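Local coordinates for RagB/SusD family nutrient uptake outer membrane protein (PDB 7KV2) that probably binds beta-glucans at the cell surface of a gut Bacteroides and helps deliver them for uptake across the outer membrane, at residues R339-D351 against S363-K377. Sequence-based numbering, arbitrary orientation.
Sequences RNATCWNAQAVLD and SYTTRYQDTGFFLEK
Trp344 and Phe374 form the hydrogen-bonded pair at the middle of a two-stranded antiparallel ribbon: Trp344 N donates to Phe374 O at 2.8 Å, almost linearly (172°), and Phe374 N returns a bond to Trp344 O. Glu376 N extends the ladder to Thr342 O, which it meets from above the carbonyl plane. Packing is tight on the face of Trp344 and Phe374, where Phe374 CD1 lies 3.7 Å from Ala346 CB and Glu376 OE1 comes within 3.2 Å of Trp344 CB. With CG anti to the backbone N (chi1 178°) and a bend at chi2, the Glu376 carboxylate folds back to the indole, and His315 bonds its OE1. On the other face, the Asn345 amide crosses the Phe373 ring, planes 42° apart, with ND2 3.5 Å from Phe373 CE1, while OD1 N-caps the following helix by accepting from Ala348 N (3.1 Å). Replacing Asn345 by an alanine removes the amide, which would probably leave Ala348 N without its capping acceptor and a gap beside Phe373 CE1. The looser side is water-mediated: one water links Gln347 OE1 to Tyr364 N, a second joins that OE1 to Asp370 OD2. Within 363-377 the Tyr364 hydroxyl donates directly to the syn lone pair of Asp370 OD1 (2.6 Å), helping hold the ring. In the SusD-family fold, strand 343-345 links helix 337-342 to helix 346-355, strand 373-375 pairs alongside, Cys343 touches helix 326-331, and His315 stacks on Trp344, whose NE1 bonds Asp313.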
loop_
_atom_site.group_PDB
_atom_site.type_symbol
_atom_site.label_atom_id
_atom_site.label_comp_id
_atom_site.label_asym_id
_atom_site.label_seq_id
_atom_site.Cartn_x
_atom_site.Cartn_y
_atom_site.Cartn_z
ATOM N N ARG A 339 -13.513 -2.870 13.624
ATOM C CA ARG A 339 -14.445 -1.776 13.311
ATOM C C ARG A 339 -13.840 -0.494 13.894
ATOM O O ARG A 339 -13.673 0.477 13.142
ATOM C CB ARG A 339 -15.837 -1.987 13.900
ATOM C CG ARG A 339 -16.806 -0.892 13.500
ATOM C CD ARG A 339 -18.204 -1.159 14.027
ATOM N NE ARG A 339 -18.210 -0.856 15.460
ATOM C CZ ARG A 339 -19.270 -0.986 16.234
ATOM N NH1 ARG A 339 -20.404 -1.398 15.707
ATOM N NH2 ARG A 339 -19.207 -0.677 17.522
ATOM N N ASN A 340 -13.556 -0.457 15.195
ATOM C CA ASN A 340 -13.025 0.790 15.802
ATOM C C ASN A 340 -11.556 1.018 15.437
ATOM O O ASN A 340 -11.152 2.219 15.385
ATOM C CB ASN A 340 -13.324 0.864 17.300
ATOM C CG ASN A 340 -14.813 0.867 17.563
ATOM O OD1 ASN A 340 -15.629 0.857 16.638
ATOM N ND2 ASN A 340 -15.174 0.792 18.830
ATOM N N ALA A 341 -10.806 -0.031 15.076
ATOM C CA ALA A 341 -9.394 0.127 14.696
ATOM C C ALA A 341 -9.316 0.715 13.278
ATOM O O ALA A 341 -8.235 1.197 12.896
ATOM C CB ALA A 341 -8.669 -1.177 14.729
ATOM N N THR A 342 -10.398 0.568 12.521
ATOM C CA THR A 342 -10.503 1.065 11.118
ATOM C C THR A 342 -11.181 2.430 11.116
ATOM O O THR A 342 -10.727 3.331 10.345
ATOM C CB THR A 342 -11.246 0.075 10.211
ATOM O OG1 THR A 342 -10.501 -1.151 10.200
ATOM C CG2 THR A 342 -11.464 0.603 8.813
ATOM N N CYS A 343 -12.276 2.573 11.852
ATOM C CA CYS A 343 -13.226 3.716 11.725
ATOM C C CYS A 343 -13.192 4.504 13.035
ATOM O O CYS A 343 -13.737 4.035 14.015
ATOM C CB CYS A 343 -14.642 3.214 11.474
ATOM S SG CYS A 343 -14.822 1.968 10.185
ATOM N N TRP A 344 -12.546 5.665 13.055
ATOM C CA TRP A 344 -12.469 6.525 14.251
ATOM C C TRP A 344 -13.634 7.501 14.136
ATOM O O TRP A 344 -13.705 8.218 13.145
ATOM C CB TRP A 344 -11.113 7.222 14.378
ATOM C CG TRP A 344 -11.106 8.262 15.449
ATOM C CD1 TRP A 344 -11.388 8.082 16.777
ATOM C CD2 TRP A 344 -10.812 9.652 15.288
ATOM N NE1 TRP A 344 -11.267 9.269 17.454
ATOM C CE2 TRP A 344 -10.891 10.246 16.564
ATOM C CE3 TRP A 344 -10.405 10.440 14.207
ATOM C CZ2 TRP A 344 -10.714 11.612 16.761
ATOM C CZ3 TRP A 344 -10.163 11.780 14.420
ATOM C CH2 TRP A 344 -10.319 12.360 15.677
ATOM N N ASN A 345 -14.591 7.410 15.060
ATOM C CA ASN A 345 -15.806 8.254 15.069
ATOM C C ASN A 345 -15.456 9.598 15.704
ATOM O O ASN A 345 -15.779 9.851 16.921
ATOM C CB ASN A 345 -16.948 7.520 15.780
ATOM C CG ASN A 345 -18.300 8.128 15.484
ATOM O OD1 ASN A 345 -18.390 9.259 15.016
ATOM N ND2 ASN A 345 -19.349 7.346 15.721
ATOM N N ALA A 346 -14.828 10.464 14.922
ATOM C CA ALA A 346 -14.400 11.803 15.347
ATOM C C ALA A 346 -15.605 12.579 15.858
ATOM O O ALA A 346 -15.448 13.303 16.874
ATOM C CB ALA A 346 -13.759 12.539 14.204
ATOM N N GLN A 347 -16.735 12.528 15.143
ATOM C CA GLN A 347 -17.904 13.357 15.538
ATOM C C GLN A 347 -18.452 12.864 16.880
ATOM O O GLN A 347 -18.746 13.720 17.721
ATOM C CB GLN A 347 -19.023 13.381 14.501
ATOM C CG GLN A 347 -20.091 14.426 14.814
ATOM C CD GLN A 347 -19.507 15.817 14.958
ATOM O OE1 GLN A 347 -18.785 16.297 14.084
ATOM N NE2 GLN A 347 -19.841 16.468 16.059
ATOM N N ALA A 348 -18.547 11.549 17.093
ATOM C CA ALA A 348 -19.056 10.980 18.370
ATOM C C ALA A 348 -18.185 11.473 19.522
ATOM O O ALA A 348 -18.717 11.781 20.628
ATOM C CB ALA A 348 -19.103 9.473 18.302
ATOM N N VAL A 349 -16.876 11.586 19.298
ATOM C CA VAL A 349 -15.910 12.069 20.328
ATOM C C VAL A 349 -16.289 13.498 20.751
ATOM O O VAL A 349 -16.371 13.789 21.972
ATOM C CB VAL A 349 -14.469 11.986 19.791
ATOM C CG1 VAL A 349 -13.504 12.796 20.626
ATOM C CG2 VAL A 349 -14.017 10.534 19.650
ATOM N N LEU A 350 -16.539 14.372 19.787
ATOM C CA LEU A 350 -16.911 15.757 20.128
ATOM C C LEU A 350 -18.322 15.806 20.746
ATOM O O LEU A 350 -18.514 16.635 21.635
ATOM C CB LEU A 350 -16.787 16.629 18.879
ATOM C CG LEU A 350 -15.378 16.752 18.282
ATOM C CD1 LEU A 350 -15.332 17.859 17.246
ATOM C CD2 LEU A 350 -14.310 17.013 19.326
ATOM N N ASP A 351 -19.284 15.028 20.250
ATOM C CA ASP A 351 -20.673 14.972 20.778
ATOM C C ASP A 351 -20.573 14.628 22.263
ATOM O O ASP A 351 -21.231 15.310 23.072
ATOM C CB ASP A 351 -21.562 13.939 20.069
ATOM C CG ASP A 351 -21.867 14.239 18.614
ATOM O OD1 ASP A 351 -21.678 15.389 18.209
ATOM O OD2 ASP A 351 -22.291 13.307 17.887
ATOM N N SER A 363 -16.081 21.783 17.771
ATOM C CA SER A 363 -16.379 21.172 16.454
ATOM C C SER A 363 -15.057 21.022 15.681
ATOM O O SER A 363 -14.072 21.696 16.014
ATOM C CB SER A 363 -17.386 21.990 15.687
ATOM O OG SER A 363 -16.854 23.274 15.390
ATOM N N TYR A 364 -15.046 20.187 14.660
ATOM C CA TYR A 364 -14.038 20.292 13.578
ATOM C C TYR A 364 -14.774 20.886 12.373
ATOM O O TYR A 364 -15.998 20.988 12.456
ATOM C CB TYR A 364 -13.310 18.966 13.312
ATOM C CG TYR A 364 -14.125 17.888 12.651
ATOM C CD1 TYR A 364 -14.883 17.015 13.402
ATOM C CD2 TYR A 364 -14.125 17.702 11.279
ATOM C CE1 TYR A 364 -15.653 16.033 12.821
ATOM C CE2 TYR A 364 -14.885 16.715 10.679
ATOM C CZ TYR A 364 -15.678 15.891 11.445
ATOM O OH TYR A 364 -16.431 14.891 10.925
ATOM N N THR A 365 -14.051 21.141 11.292
ATOM C CA THR A 365 -14.566 21.669 10.015
ATOM C C THR A 365 -14.827 20.515 9.044
ATOM O O THR A 365 -13.879 19.961 8.492
ATOM C CB THR A 365 -13.637 22.761 9.476
ATOM O OG1 THR A 365 -13.570 23.794 10.466
ATOM C CG2 THR A 365 -14.161 23.337 8.178
ATOM N N THR A 366 -16.094 20.125 8.909
ATOM C CA THR A 366 -16.501 19.039 7.995
ATOM C C THR A 366 -16.181 19.512 6.578
ATOM O O THR A 366 -16.366 20.726 6.303
ATOM C CB THR A 366 -17.977 18.642 8.180
ATOM O OG1 THR A 366 -18.863 19.730 7.852
ATOM C CG2 THR A 366 -18.267 18.171 9.597
ATOM N N ARG A 367 -15.669 18.626 5.748
ATOM C CA ARG A 367 -15.359 18.969 4.342
ATOM C C ARG A 367 -16.212 18.097 3.425
ATOM O O ARG A 367 -17.179 17.505 3.884
ATOM C CB ARG A 367 -13.857 18.845 4.127
ATOM C CG ARG A 367 -13.078 19.984 4.742
ATOM C CD ARG A 367 -11.641 19.988 4.237
ATOM N NE ARG A 367 -11.299 21.275 3.689
ATOM C CZ ARG A 367 -10.171 21.547 3.087
ATOM N NH1 ARG A 367 -9.255 20.605 2.961
ATOM N NH2 ARG A 367 -9.947 22.773 2.638
ATOM N N TYR A 368 -15.872 18.043 2.149
ATOM C CA TYR A 368 -16.663 17.318 1.153
ATOM C C TYR A 368 -16.707 15.839 1.537
ATOM O O TYR A 368 -15.675 15.270 1.939
ATOM C CB TYR A 368 -16.036 17.596 -0.204
ATOM C CG TYR A 368 -16.741 16.945 -1.350
ATOM C CD1 TYR A 368 -18.120 17.037 -1.495
ATOM C CD2 TYR A 368 -16.030 16.192 -2.263
ATOM C CE1 TYR A 368 -18.761 16.395 -2.554
ATOM C CE2 TYR A 368 -16.657 15.576 -3.328
ATOM C CZ TYR A 368 -18.029 15.675 -3.467
ATOM O OH TYR A 368 -18.612 15.020 -4.505
ATOM N N GLN A 369 -17.881 15.226 1.446
ATOM C CA GLN A 369 -18.085 13.780 1.709
ATOM C C GLN A 369 -17.802 13.427 3.174
ATOM O O GLN A 369 -17.716 12.236 3.467
ATOM C CB GLN A 369 -17.281 12.937 0.713
ATOM C CG GLN A 369 -17.606 13.298 -0.731
ATOM C CD GLN A 369 -16.718 12.593 -1.740
ATOM O OE1 GLN A 369 -15.498 12.438 -1.531
ATOM N NE2 GLN A 369 -17.295 12.248 -2.889
ATOM N N ASP A 370 -17.932 14.373 4.091
ATOM C CA ASP A 370 -17.753 14.121 5.543
ATOM C C ASP A 370 -18.749 13.061 6.006
ATOM O O ASP A 370 -19.929 13.109 5.592
ATOM C CB ASP A 370 -17.989 15.368 6.395
ATOM C CG ASP A 370 -17.775 15.093 7.884
ATOM O OD1 ASP A 370 -16.598 14.972 8.293
ATOM O OD2 ASP A 370 -18.783 14.994 8.621
ATOM N N THR A 371 -18.297 12.106 6.811
ATOM C CA THR A 371 -19.188 11.086 7.411
ATOM C C THR A 371 -19.128 11.150 8.936
ATOM O O THR A 371 -19.923 10.407 9.573
ATOM C CB THR A 371 -18.775 9.681 6.971
ATOM O OG1 THR A 371 -17.434 9.503 7.441
ATOM C CG2 THR A 371 -18.867 9.516 5.475
ATOM N N GLY A 372 -18.184 11.895 9.515
ATOM C CA GLY A 372 -17.893 11.783 10.965
ATOM C C GLY A 372 -16.854 10.707 11.282
ATOM O O GLY A 372 -16.340 10.689 12.431
ATOM N N PHE A 373 -16.492 9.852 10.313
ATOM C CA PHE A 373 -15.505 8.766 10.506
ATOM C C PHE A 373 -14.256 9.061 9.700
ATOM O O PHE A 373 -14.366 9.483 8.490
ATOM C CB PHE A 373 -16.044 7.409 10.058
ATOM C CG PHE A 373 -17.255 6.910 10.818
ATOM C CD1 PHE A 373 -17.114 6.296 12.050
ATOM C CD2 PHE A 373 -18.526 7.020 10.275
ATOM C CE1 PHE A 373 -18.224 5.832 12.740
ATOM C CE2 PHE A 373 -19.632 6.487 10.941
ATOM C CZ PHE A 373 -19.479 5.928 12.187
ATOM N N PHE A 374 -13.116 8.759 10.295
ATOM C CA PHE A 374 -11.789 8.849 9.642
ATOM C C PHE A 374 -11.034 7.540 9.816
ATOM O O PHE A 374 -11.386 6.734 10.705
ATOM C CB PHE A 374 -11.026 10.087 10.146
ATOM C CG PHE A 374 -11.747 11.385 9.865
ATOM C CD1 PHE A 374 -12.762 11.825 10.695
ATOM C CD2 PHE A 374 -11.502 12.087 8.695
ATOM C CE1 PHE A 374 -13.477 12.969 10.388
ATOM C CE2 PHE A 374 -12.206 13.245 8.409
ATOM C CZ PHE A 374 -13.182 13.697 9.271
ATOM N N LEU A 375 -10.034 7.326 8.966
ATOM C CA LEU A 375 -9.277 6.051 8.930
ATOM C C LEU A 375 -8.303 6.070 10.109
ATOM O O LEU A 375 -7.219 6.688 10.041
ATOM C CB LEU A 375 -8.554 5.909 7.596
ATOM C CG LEU A 375 -7.732 4.633 7.434
ATOM C CD1 LEU A 375 -8.627 3.406 7.423
ATOM C CD2 LEU A 375 -6.930 4.691 6.150
ATOM N N GLU A 376 -8.676 5.356 11.162
ATOM C CA GLU A 376 -7.899 5.289 12.418
ATOM C C GLU A 376 -6.507 4.732 12.189
ATOM O O GLU A 376 -5.579 5.207 12.857
ATOM C CB GLU A 376 -8.704 4.472 13.429
ATOM C CG GLU A 376 -8.002 4.281 14.767
ATOM C CD GLU A 376 -7.694 5.537 15.568
ATOM O OE1 GLU A 376 -8.052 6.636 15.129
ATOM O OE2 GLU A 376 -6.993 5.410 16.584
ATOM N N LYS A 377 -6.329 3.767 11.275
ATOM C CA LYS A 377 -5.037 3.090 11.077
ATOM C C LYS A 377 -3.911 4.102 10.862
ATOM O O LYS A 377 -2.783 3.847 11.318
ATOM C CB LYS A 377 -5.077 2.152 9.886
ATOM C CG LYS A 377 -6.029 0.987 10.059
ATOM C CD LYS A 377 -6.103 0.102 8.847
ATOM C CE LYS A 377 -7.111 -1.024 9.011
ATOM N NZ LYS A 377 -7.205 -1.932 7.831
HETATM O O HOH W 1 -9.848 -2.998 8.066
HETATM O O HOH W 2 -17.769 18.886 14.368
HETATM O O HOH W 3 -19.473 15.230 11.340
#